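Local coordinates for protein kappa-carrageenase (Zobellia galactanivorans, PDB 5OCR) that probably hydrolyses kappa-carrageenan, a sulfated galactan of red algal cell walls, through its family 16 glycoside hydrolase domain, the part present here, at residues W25-E30 and V280-K285; F97-F102 and Y228-M233. One frame throughout, in Å; residues are numbered along the deposited sequence. Where two conformers were deposited one is given.

Interaction 1 of 2, residues W25-E30 and V280-K285. With MG (magnesium ion), chain F.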
ATOM      1  N   TRP A  25       0.021   0.560 -20.094  1.00 23.75           N
ATOM      2  CA  TRP A  25      -1.227   1.224 -19.817  1.00 23.80           C
ATOM      3  C   TRP A  25      -2.230   0.431 -18.999  1.00 24.47           C
ATOM      4  O   TRP A  25      -3.007   1.034 -18.300  1.00 22.81           O
ATOM      5  CB  TRP A  25      -1.815   1.782 -21.116  1.00 26.44           C
ATOM      6  CG  TRP A  25      -1.001   2.982 -21.491  1.00 29.43           C
ATOM      7  CD1 TRP A  25      -0.023   3.101 -22.537  1.00 31.51           C
ATOM      8  CD2 TRP A  25      -0.988   4.269 -20.783  1.00 32.46           C
ATOM      9  NE1 TRP A  25       0.528   4.347 -22.521  1.00 33.71           N
ATOM     10  CE2 TRP A  25       0.013   5.105 -21.466  1.00 33.44           C
ATOM     11  CE3 TRP A  25      -1.698   4.803 -19.665  1.00 31.68           C
ATOM     12  CZ2 TRP A  25       0.253   6.417 -21.074  1.00 35.93           C
ATOM     13  CZ3 TRP A  25      -1.391   6.129 -19.242  1.00 35.44           C
ATOM     14  CH2 TRP A  25      -0.461   6.913 -19.936  1.00 35.30           C
ATOM     15  N   SER A  26      -2.111  -0.917 -18.941  1.00 23.41           N
ATOM     16  CA  SER A  26      -3.036  -1.683 -18.088  1.00 23.33           C
ATOM     17  C   SER A  26      -2.918  -1.450 -16.607  1.00 23.70           C
ATOM     18  O   SER A  26      -3.796  -1.873 -15.845  1.00 25.75           O
ATOM     19  CB  SER A  26      -2.896  -3.183 -18.353  1.00 24.89           C
ATOM     20  OG  SER A  26      -1.514  -3.463 -18.238  1.00 25.95           O
ATOM     21  N   ALA A  27      -1.855  -0.760 -16.139  1.00 21.50           N
ATOM     22  CA  ALA A  27      -1.915  -0.355 -14.737  1.00 21.89           C
ATOM     23  C   ALA A  27      -1.304   1.026 -14.606  1.00 21.13           C
ATOM     24  O   ALA A  27      -0.719   1.383 -13.566  1.00 22.09           O
ATOM     25  CB  ALA A  27      -1.131  -1.335 -13.797  1.00 22.90           C
ATOM     26  N   SER A  28      -1.400   1.825 -15.679  1.00 20.49           N
ATOM     27  CA  SER A  28      -0.952   3.216 -15.585  1.00 19.96           C
ATOM     28  C   SER A  28      -2.121   4.138 -15.788  1.00 19.77           C
ATOM     29  O   SER A  28      -3.008   3.856 -16.630  1.00 21.94           O
ATOM     30  CB  SER A  28       0.110   3.538 -16.644  1.00 19.06           C
ATOM     31  OG  SER A  28       1.214   2.656 -16.575  1.00 20.01           O
ATOM     32  N   ASP A  29      -2.132   5.250 -15.049  1.00 20.01           N
ATOM     33  CA  ASP A  29      -3.288   6.136 -15.147  1.00 19.47           C
ATOM     34  C   ASP A  29      -2.811   7.513 -14.685  1.00 22.01           C
ATOM     35  O   ASP A  29      -2.243   7.637 -13.561  1.00 21.23           O
ATOM     36  CB  ASP A  29      -4.420   5.589 -14.253  1.00 19.66           C
ATOM     37  CG  ASP A  29      -5.830   6.111 -14.666  1.00 20.25           C
ATOM     38  OD1 ASP A  29      -5.949   7.315 -15.093  1.00 22.00           O
ATOM     39  OD2 ASP A  29      -6.787   5.306 -14.483  1.00 19.85           O
ATOM     40  N   GLU A  30      -3.041   8.539 -15.508  1.00 19.94           N
ATOM     41  CA  GLU A  30      -2.729   9.969 -15.097  1.00 19.47           C
ATOM     42  C   GLU A  30      -3.939  10.626 -14.443  1.00 19.39           C
ATOM     43  O   GLU A  30      -3.855  11.790 -14.001  1.00 19.11           O
ATOM     44  CB  GLU A  30      -2.362  10.799 -16.318  1.00 20.96           C
ATOM     45  CG  GLU A  30      -1.188  10.236 -17.100  1.00 22.50           C
ATOM     46  CD  GLU A  30       0.134  10.246 -16.346  1.00 24.63           C
ATOM     47  OE1 GLU A  30       0.440  11.309 -15.715  1.00 23.73           O
ATOM     48  OE2 GLU A  30       0.955   9.245 -16.464  1.00 26.39           O
ATOM     49  N   VAL A 280      -0.248   6.971 -11.463  1.00 16.70           N
ATOM     50  CA  VAL A 280       0.426   5.706 -11.239  1.00 16.36           C
ATOM     51  C   VAL A 280       0.930   5.272 -12.564  1.00 17.10           C
ATOM     52  O   VAL A 280       0.213   5.366 -13.611  1.00 17.97           O
ATOM     53  CB  VAL A 280      -0.448   4.665 -10.546  1.00 17.01           C
ATOM     54  CG1 VAL A 280      -1.777   4.416 -11.344  1.00 17.47           C
ATOM     55  CG2 VAL A 280       0.364   3.354 -10.355  1.00 16.31           C
ATOM     56  N   ARG A 281       2.164   4.796 -12.580  1.00 17.20           N
ATOM     57  CA  ARG A 281       2.793   4.380 -13.852  1.00 17.67           C
ATOM     58  C   ARG A 281       3.545   3.059 -13.635  1.00 17.91           C
ATOM     59  O   ARG A 281       4.241   2.865 -12.634  1.00 17.29           O
ATOM     60  CB  ARG A 281       3.756   5.432 -14.388  1.00 18.89           C
ATOM     61  CG  ARG A 281       3.078   6.749 -14.744  1.00 19.39           C
ATOM     62  CD  ARG A 281       4.158   7.807 -15.032  1.00 21.09           C
ATOM     63  NE  ARG A 281       3.465   9.079 -15.308  1.00 20.80           N
ATOM     64  CZ  ARG A 281       4.008  10.310 -15.220  1.00 20.99           C
ATOM     65  NH1 ARG A 281       5.317  10.507 -14.945  1.00 20.52           N
ATOM     66  NH2 ARG A 281       3.251  11.371 -15.478  1.00 20.88           N
ATOM     67  N   VAL A 282       3.388   2.141 -14.583  1.00 17.16           N
ATOM     68  CA  VAL A 282       4.068   0.845 -14.517  1.00 18.58           C
ATOM     69  C   VAL A 282       4.828   0.677 -15.852  1.00 18.82           C
ATOM     70  O   VAL A 282       4.268   1.018 -16.937  1.00 18.36           O
ATOM     71  CB  VAL A 282       3.071  -0.277 -14.344  1.00 19.10           C
ATOM     72  CG1 VAL A 282       3.800  -1.637 -14.292  1.00 19.06           C
ATOM     73  CG2 VAL A 282       2.332  -0.076 -13.048  1.00 19.29           C
ATOM     74  N   TRP A 283       6.044   0.177 -15.771  1.00 18.87           N
ATOM     75  CA  TRP A 283       6.824  -0.135 -16.970  1.00 19.32           C
ATOM     76  C   TRP A 283       7.340  -1.541 -16.877  1.00 20.33           C
ATOM     77  O   TRP A 283       7.518  -2.081 -15.777  1.00 21.17           O
ATOM     78  CB  TRP A 283       8.061   0.758 -17.145  1.00 19.14           C
ATOM     79  CG  TRP A 283       7.823   2.242 -17.307  1.00 18.95           C
ATOM     80  CD1 TRP A 283       7.856   2.986 -18.491  1.00 19.38           C
ATOM     81  CD2 TRP A 283       7.535   3.180 -16.242  1.00 19.03           C
ATOM     82  NE1 TRP A 283       7.642   4.334 -18.234  1.00 19.88           N
ATOM     83  CE2 TRP A 283       7.423   4.509 -16.876  1.00 19.55           C
ATOM     84  CE3 TRP A 283       7.417   3.068 -14.815  1.00 17.73           C
ATOM     85  CZ2 TRP A 283       7.222   5.674 -16.126  1.00 19.33           C
ATOM     86  CZ3 TRP A 283       7.191   4.223 -14.106  1.00 19.12           C
ATOM     87  CH2 TRP A 283       7.114   5.482 -14.716  1.00 19.75           C
ATOM     88  N   GLU A 284       7.567  -2.120 -18.032  1.00 21.99           N
ATOM     89  CA  GLU A 284       8.288  -3.410 -18.077  0.50 22.97           C
ATOM     90  C   GLU A 284       9.587  -3.218 -18.862  1.00 23.95           C
ATOM     91  O   GLU A 284       9.694  -2.349 -19.740  1.00 24.57           O
ATOM     92  CB  GLU A 284       7.423  -4.619 -18.547  0.50 23.18           C
ATOM     93  CG  GLU A 284       6.254  -4.991 -17.597  0.50 24.78           C
ATOM     94  CD  GLU A 284       5.363  -6.119 -18.083  0.50 24.56           C
ATOM     95  OE1 GLU A 284       4.952  -6.122 -19.250  0.50 28.58           O
ATOM     96  OE2 GLU A 284       5.019  -6.979 -17.302  0.50 24.04           O
ATOM     97  N   LYS A 285      10.581  -3.991 -18.475  1.00 26.25           N
ATOM     98  CA  LYS A 285      11.968  -3.866 -19.010  1.00 30.58           C
ATOM     99  C   LYS A 285      12.046  -4.705 -20.247  1.00 36.71           C
ATOM    100  O   LYS A 285      11.485  -5.788 -20.270  1.00 31.69           O
ATOM    101  CB  LYS A 285      12.960  -4.389 -17.926  1.00 34.09           C
ATOM    102  CG  LYS A 285      14.397  -4.075 -18.211  1.00 40.75           C
ATOM    103  CD  LYS A 285      15.283  -5.152 -17.613  1.00 41.75           C
ATOM    104  CE  LYS A 285      15.531  -4.751 -16.197  1.00 45.59           C
ATOM    105  NZ  LYS A 285      16.473  -5.691 -15.530  1.00 49.79           N
TER
HETATM  106 MG    MG F 402      -2.832  13.385 -12.799  1.00 17.94          MG
HETATM  107  O   HOH W   1      -3.055  14.977 -14.589  1.00 30.53           O

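Interaction 2 of 2, residues F97-F102 and Y228-M233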
ATOM      1  N   PHE A  97       1.520  -8.211 -12.529  1.00 19.28           N
ATOM      2  CA  PHE A  97       2.858  -8.083 -13.075  1.00 19.96           C
ATOM      3  C   PHE A  97       3.808  -8.753 -12.083  1.00 20.87           C
ATOM      4  O   PHE A  97       3.505  -8.919 -10.959  1.00 21.67           O
ATOM      5  CB  PHE A  97       3.297  -6.575 -13.053  1.00 20.26           C
ATOM      6  CG  PHE A  97       2.429  -5.695 -13.892  1.00 21.19           C
ATOM      7  CD1 PHE A  97       2.786  -5.409 -15.205  1.00 21.42           C
ATOM      8  CD2 PHE A  97       1.213  -5.198 -13.362  1.00 22.11           C
ATOM      9  CE1 PHE A  97       1.929  -4.604 -15.980  1.00 22.39           C
ATOM     10  CE2 PHE A  97       0.373  -4.410 -14.119  1.00 22.40           C
ATOM     11  CZ  PHE A  97       0.736  -4.116 -15.430  1.00 21.39           C
ATOM     12  N   THR A  98       5.008  -9.053 -12.513  1.00 25.26           N
ATOM     13  CA  THR A  98       5.975  -9.617 -11.521  1.00 27.15           C
ATOM     14  C   THR A  98       7.143  -8.642 -11.491  1.00 25.80           C
ATOM     15  O   THR A  98       7.281  -7.857 -10.526  1.00 31.70           O
ATOM     16  CB  THR A  98       6.410 -11.055 -11.881  1.00 29.31           C
ATOM     17  OG1 THR A  98       5.270 -11.924 -12.053  1.00 33.71           O
ATOM     18  CG2 THR A  98       7.316 -11.639 -10.685  1.00 31.43           C
ATOM     19  N   TYR A  99       7.852  -8.563 -12.586  1.00 22.80           N
ATOM     20  CA  TYR A  99       9.036  -7.725 -12.573  1.00 22.59           C
ATOM     21  C   TYR A  99       8.728  -6.439 -13.355  1.00 23.00           C
ATOM     22  O   TYR A  99       7.899  -6.454 -14.200  1.00 25.85           O
ATOM     23  CB  TYR A  99      10.177  -8.414 -13.234  1.00 22.70           C
ATOM     24  CG  TYR A  99      10.521  -9.709 -12.596  1.00 22.16           C
ATOM     25  CD1 TYR A  99      10.662  -9.844 -11.213  1.00 21.39           C
ATOM     26  CD2 TYR A  99      10.831 -10.785 -13.410  1.00 22.64           C
ATOM     27  CE1 TYR A  99      10.939 -11.092 -10.657  1.00 22.01           C
ATOM     28  CE2 TYR A  99      11.148 -12.017 -12.874  1.00 24.17           C
ATOM     29  CZ  TYR A  99      11.204 -12.154 -11.492  1.00 22.55           C
ATOM     30  OH  TYR A  99      11.510 -13.409 -10.975  1.00 24.15           O
ATOM     31  N   GLY A 100       9.394  -5.338 -13.073  1.00 21.29           N
ATOM     32  CA  GLY A 100       9.111  -4.106 -13.782  1.00 20.81           C
ATOM     33  C   GLY A 100       9.467  -2.929 -12.892  1.00 20.77           C
ATOM     34  O   GLY A 100      10.170  -3.107 -11.870  1.00 20.99           O
ATOM     35  N   TYR A 101       8.972  -1.765 -13.268  1.00 18.27           N
ATOM     36  CA  TYR A 101       9.108  -0.592 -12.442  1.00 17.71           C
ATOM     37  C   TYR A 101       7.754  -0.001 -12.133  1.00 17.63           C
ATOM     38  O   TYR A 101       6.922   0.133 -13.057  1.00 19.02           O
ATOM     39  CB  TYR A 101       9.962   0.465 -13.201  1.00 18.23           C
ATOM     40  CG  TYR A 101      10.575   1.563 -12.333  1.00 17.73           C
ATOM     41  CD1 TYR A 101      11.923   1.516 -11.995  1.00 18.33           C
ATOM     42  CD2 TYR A 101       9.804   2.675 -11.936  1.00 18.06           C
ATOM     43  CE1 TYR A 101      12.460   2.500 -11.188  1.00 18.41           C
ATOM     44  CE2 TYR A 101      10.340   3.618 -11.084  1.00 18.52           C
ATOM     45  CZ  TYR A 101      11.689   3.540 -10.784  1.00 18.27           C
ATOM     46  OH  TYR A 101      12.262   4.541 -10.008  1.00 18.96           O
ATOM     47  N   PHE A 102       7.531   0.379 -10.856  1.00 17.27           N
ATOM     48  CA  PHE A 102       6.204   0.846 -10.404  1.00 16.33           C
ATOM     49  C   PHE A 102       6.333   2.197  -9.714  1.00 16.63           C
ATOM     50  O   PHE A 102       7.171   2.294  -8.758  1.00 16.89           O
ATOM     51  CB  PHE A 102       5.606  -0.172  -9.427  1.00 16.49           C
ATOM     52  CG  PHE A 102       5.678  -1.592  -9.961  1.00 16.00           C
ATOM     53  CD1 PHE A 102       4.570  -2.132 -10.619  1.00 15.97           C
ATOM     54  CD2 PHE A 102       6.838  -2.371  -9.893  1.00 16.50           C
ATOM     55  CE1 PHE A 102       4.659  -3.372 -11.246  1.00 16.43           C
ATOM     56  CE2 PHE A 102       6.910  -3.660 -10.432  1.00 16.49           C
ATOM     57  CZ  PHE A 102       5.789  -4.167 -11.122  1.00 16.02           C
ATOM     58  N   TYR A 228      11.702 -14.042  -2.354  1.00 23.64           N
ATOM     59  CA  TYR A 228      10.400 -14.739  -2.462  1.00 22.57           C
ATOM     60  C   TYR A 228       9.462 -14.128  -3.462  1.00 25.37           C
ATOM     61  O   TYR A 228       8.461 -14.741  -3.757  1.00 29.79           O
ATOM     62  CB  TYR A 228       9.733 -14.721  -1.102  1.00 21.66           C
ATOM     63  CG  TYR A 228      10.471 -15.494  -0.053  1.00 22.28           C
ATOM     64  CD1 TYR A 228      10.841 -16.828  -0.268  1.00 23.24           C
ATOM     65  CD2 TYR A 228      10.778 -14.894   1.186  1.00 22.89           C
ATOM     66  CE1 TYR A 228      11.518 -17.555   0.751  1.00 24.80           C
ATOM     67  CE2 TYR A 228      11.431 -15.592   2.181  1.00 23.68           C
ATOM     68  CZ  TYR A 228      11.844 -16.891   1.954  1.00 25.50           C
ATOM     69  OH  TYR A 228      12.503 -17.563   2.988  1.00 30.24           O
ATOM     70  N   TRP A 229       9.763 -12.909  -3.953  1.00 22.91           N
ATOM     71  CA  TRP A 229       8.806 -12.027  -4.625  1.00 20.71           C
ATOM     72  C   TRP A 229       8.805 -12.202  -6.123  1.00 21.64           C
ATOM     73  O   TRP A 229       9.167 -11.274  -6.917  1.00 20.12           O
ATOM     74  CB  TRP A 229       9.045 -10.555  -4.168  1.00 19.66           C
ATOM     75  CG  TRP A 229       8.854 -10.526  -2.699  1.00 19.62           C
ATOM     76  CD1 TRP A 229       7.638 -10.361  -2.028  1.00 19.23           C
ATOM     77  CD2 TRP A 229       9.870 -10.741  -1.660  1.00 18.86           C
ATOM     78  NE1 TRP A 229       7.822 -10.475  -0.670  1.00 18.75           N
ATOM     79  CE2 TRP A 229       9.158 -10.750  -0.391  1.00 19.19           C
ATOM     80  CE3 TRP A 229      11.283 -10.968  -1.667  1.00 19.43           C
ATOM     81  CZ2 TRP A 229       9.857 -10.969   0.849  1.00 18.89           C
ATOM     82  CZ3 TRP A 229      11.959 -11.202  -0.417  1.00 19.04           C
ATOM     83  CH2 TRP A 229      11.250 -11.184   0.770  1.00 20.09           C
ATOM     84  N   HIS A 230       8.414 -13.429  -6.505  1.00 22.29           N
ATOM     85  CA  HIS A 230       8.433 -13.848  -7.876  1.00 22.41           C
ATOM     86  C   HIS A 230       7.080 -14.257  -8.325  1.00 23.00           C
ATOM     87  O   HIS A 230       7.001 -14.978  -9.334  1.00 26.29           O
ATOM     88  CB  HIS A 230       9.435 -14.996  -8.113  1.00 23.86           C
ATOM     89  CG  HIS A 230      10.835 -14.679  -7.582  1.00 23.41           C
ATOM     90  ND1 HIS A 230      11.687 -13.918  -8.265  1.00 22.58           N
ATOM     91  CD2 HIS A 230      11.482 -15.024  -6.395  1.00 23.58           C
ATOM     92  CE1 HIS A 230      12.851 -13.805  -7.601  1.00 21.12           C
ATOM     93  NE2 HIS A 230      12.718 -14.443  -6.438  1.00 22.21           N
ATOM     94  N   ARG A 231       6.015 -13.913  -7.610  1.00 21.78           N
ATOM     95  CA  ARG A 231       4.659 -14.320  -8.051  0.50 21.95           C
ATOM     96  C   ARG A 231       4.002 -13.112  -8.767  1.00 21.09           C
ATOM     97  O   ARG A 231       4.391 -11.974  -8.531  1.00 21.88           O
ATOM     98  CB  ARG A 231       3.821 -14.692  -6.820  0.50 23.75           C
ATOM     99  CG  ARG A 231       4.338 -15.944  -6.096  0.50 25.00           C
ATOM    100  CD  ARG A 231       3.494 -16.236  -4.859  0.50 26.72           C
ATOM    101  NE  ARG A 231       2.071 -16.108  -5.042  0.50 29.38           N
ATOM    102  CZ  ARG A 231       1.300 -17.072  -5.541  0.50 30.49           C
ATOM    103  NH1 ARG A 231       1.837 -18.226  -5.897  0.50 30.28           N
ATOM    104  NH2 ARG A 231      -0.007 -16.892  -5.648  0.50 30.64           N
ATOM    105  N   PRO A 232       2.993 -13.345  -9.616  1.00 20.69           N
ATOM    106  CA  PRO A 232       2.286 -12.197 -10.249  1.00 20.68           C
ATOM    107  C   PRO A 232       1.490 -11.418  -9.185  1.00 19.25           C
ATOM    108  O   PRO A 232       0.879 -12.023  -8.280  1.00 21.15           O
ATOM    109  CB  PRO A 232       1.272 -12.879 -11.217  1.00 19.44           C
ATOM    110  CG  PRO A 232       1.908 -14.277 -11.479  1.00 20.30           C
ATOM    111  CD  PRO A 232       2.507 -14.668 -10.124  1.00 21.00           C
ATOM    112  N   MET A 233       1.622 -10.093  -9.240  1.00 19.17           N
ATOM    113  CA  MET A 233       1.022  -9.210  -8.213  1.00 18.77           C
ATOM    114  C   MET A 233       0.205  -8.118  -8.878  1.00 18.02           C
ATOM    115  O   MET A 233       0.567  -7.622  -9.968  1.00 17.77           O
ATOM    116  CB  MET A 233       2.173  -8.507  -7.460  1.00 19.46           C
ATOM    117  CG  MET A 233       2.879  -9.568  -6.535  1.00 19.47           C
ATOM    118  SD  MET A 233       4.362  -8.848  -5.773  1.00 24.14           S
ATOM    119  CE  MET A 233       5.449  -8.684  -7.149  1.00 23.39           C
TER
HETATM  120  O   HOH W   2       5.549 -14.671 -11.803  1.00 29.38           O

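Interaction 1 of 2, residues W25-E30 and V280-K285
Arg281 and Glu30 form a salt bridge of two hydrogen bonds. The guanidinium is engaged side-on, through NE and one terminal nitrogen. Arg281 NE lies 2.8 Å from Glu30 OE2, and Arg281 NH2 lies 2.8 Å from Glu30 OE1. Both oxygens are met on their syn side, and the carboxylate and guanidinium planes are 30° apart. The Arg281 chain runs extended from CG to NE, whereas Glu30 bends at chi2 (-65°) and folds its carboxylate back to the strand. Without the guanidinium, as with an alanine here, the Glu30 carboxylate is likely to lose its charge partner and turn more freely.

Backbone bonds make a single antiparallel bridge. Asp29 N donates to Val280 O at 2.8 Å, and Val280 N donates to Asp29 O at 3.0 Å. It joins the loop after strand 21-23 to the final strand, 273-285, of the beta-jellyroll at one point. Ser28 adds a side-chain bond: its OG accepts from Val282 N at 3.0 Å, nearly straight at 165°. The same OG is also bonded to Lys24 O.

Apolar contact is small. Ala27 CB meets Val282 CG2 at 3.8 Å, and Val235 of strand 233-241 touches both side chains. Ala27 O is buried with no hydrogen-bonding partner.

Metal binding is by the backbone. Glu30 O coordinates a magnesium ion at 2.2 Å, with Gly66 O, Asp278 O and a water among the other ligands.

Interaction 2 of 2, residues F97-F102 and Y228-M233
Tyr99 and His230 meet through a hydrogen bond of 2.8 Å between Tyr99 OH and His230 ND1. The bond runs from rim to rim, each partner lying near the plane of the other ring. The planes stand at 81°, and neither ring lies over the face of the other.

Thr98 fits beside the same loop. Its CG2 stands anti to the backbone N (OG1 chi1 -54°), which brings it within 3.5 Å of His230 C. The methyl also lies against one face of the Tyr99 ring, towards the rim. Thr98 OG1, on the other branch, is 3.5 Å from Pro232 CA. A water joins this hydroxyl to the loop: it is 2.8 Å from Thr98 OG1 and donates to His230 O at 2.9 Å. Thr98 O is buried without a hydrogen-bonding partner; the nearest side-chain atom across the contact is Met233 CE, at 3.9 Å.

The backbones of Phe97 and Met233 pair next to these side chains. Phe97 N donates to Met233 O at 2.8 Å, and Met233 N donates to Phe97 O at 2.8 Å.

Further out, His230 NE2 bonds to Asn226 O, so both ring nitrogens are engaged. Trp229, the centre of an inverse gamma turn, is held by its indole nitrogen to His165 O. Arg231 makes a salt bridge with Asp124.

The backbone pairing lies where strands 86-97 and 233-241 adjoin in the beta-jellyroll of glycoside hydrolase family 16.

In the fold
From the N terminus, the chain passes through strand 21-23 and enters interaction 1 at residues 25-30. The partner, 280-285, comes some 250 residues later, so this contact closes a loop around most of the domain. Interaction 2 is nested inside it. Its first segment links strands 86-97 and 100-107, and its second leads into strand 233-241. The two contacts do not cross, and their centres are about 13 Å apart. They touch directly: Ala27 CB packs on Phe97 CE2 at 3.4 Å, and Val282 CG1 on Phe102 CE1 at 3.6 Å. Trp283 N probably hydrogen-bonds to Tyr101 O at 2.9 Å. Strand 273-285 pairs with both 100-107 and 21-23, so both chain ends join the jellyroll.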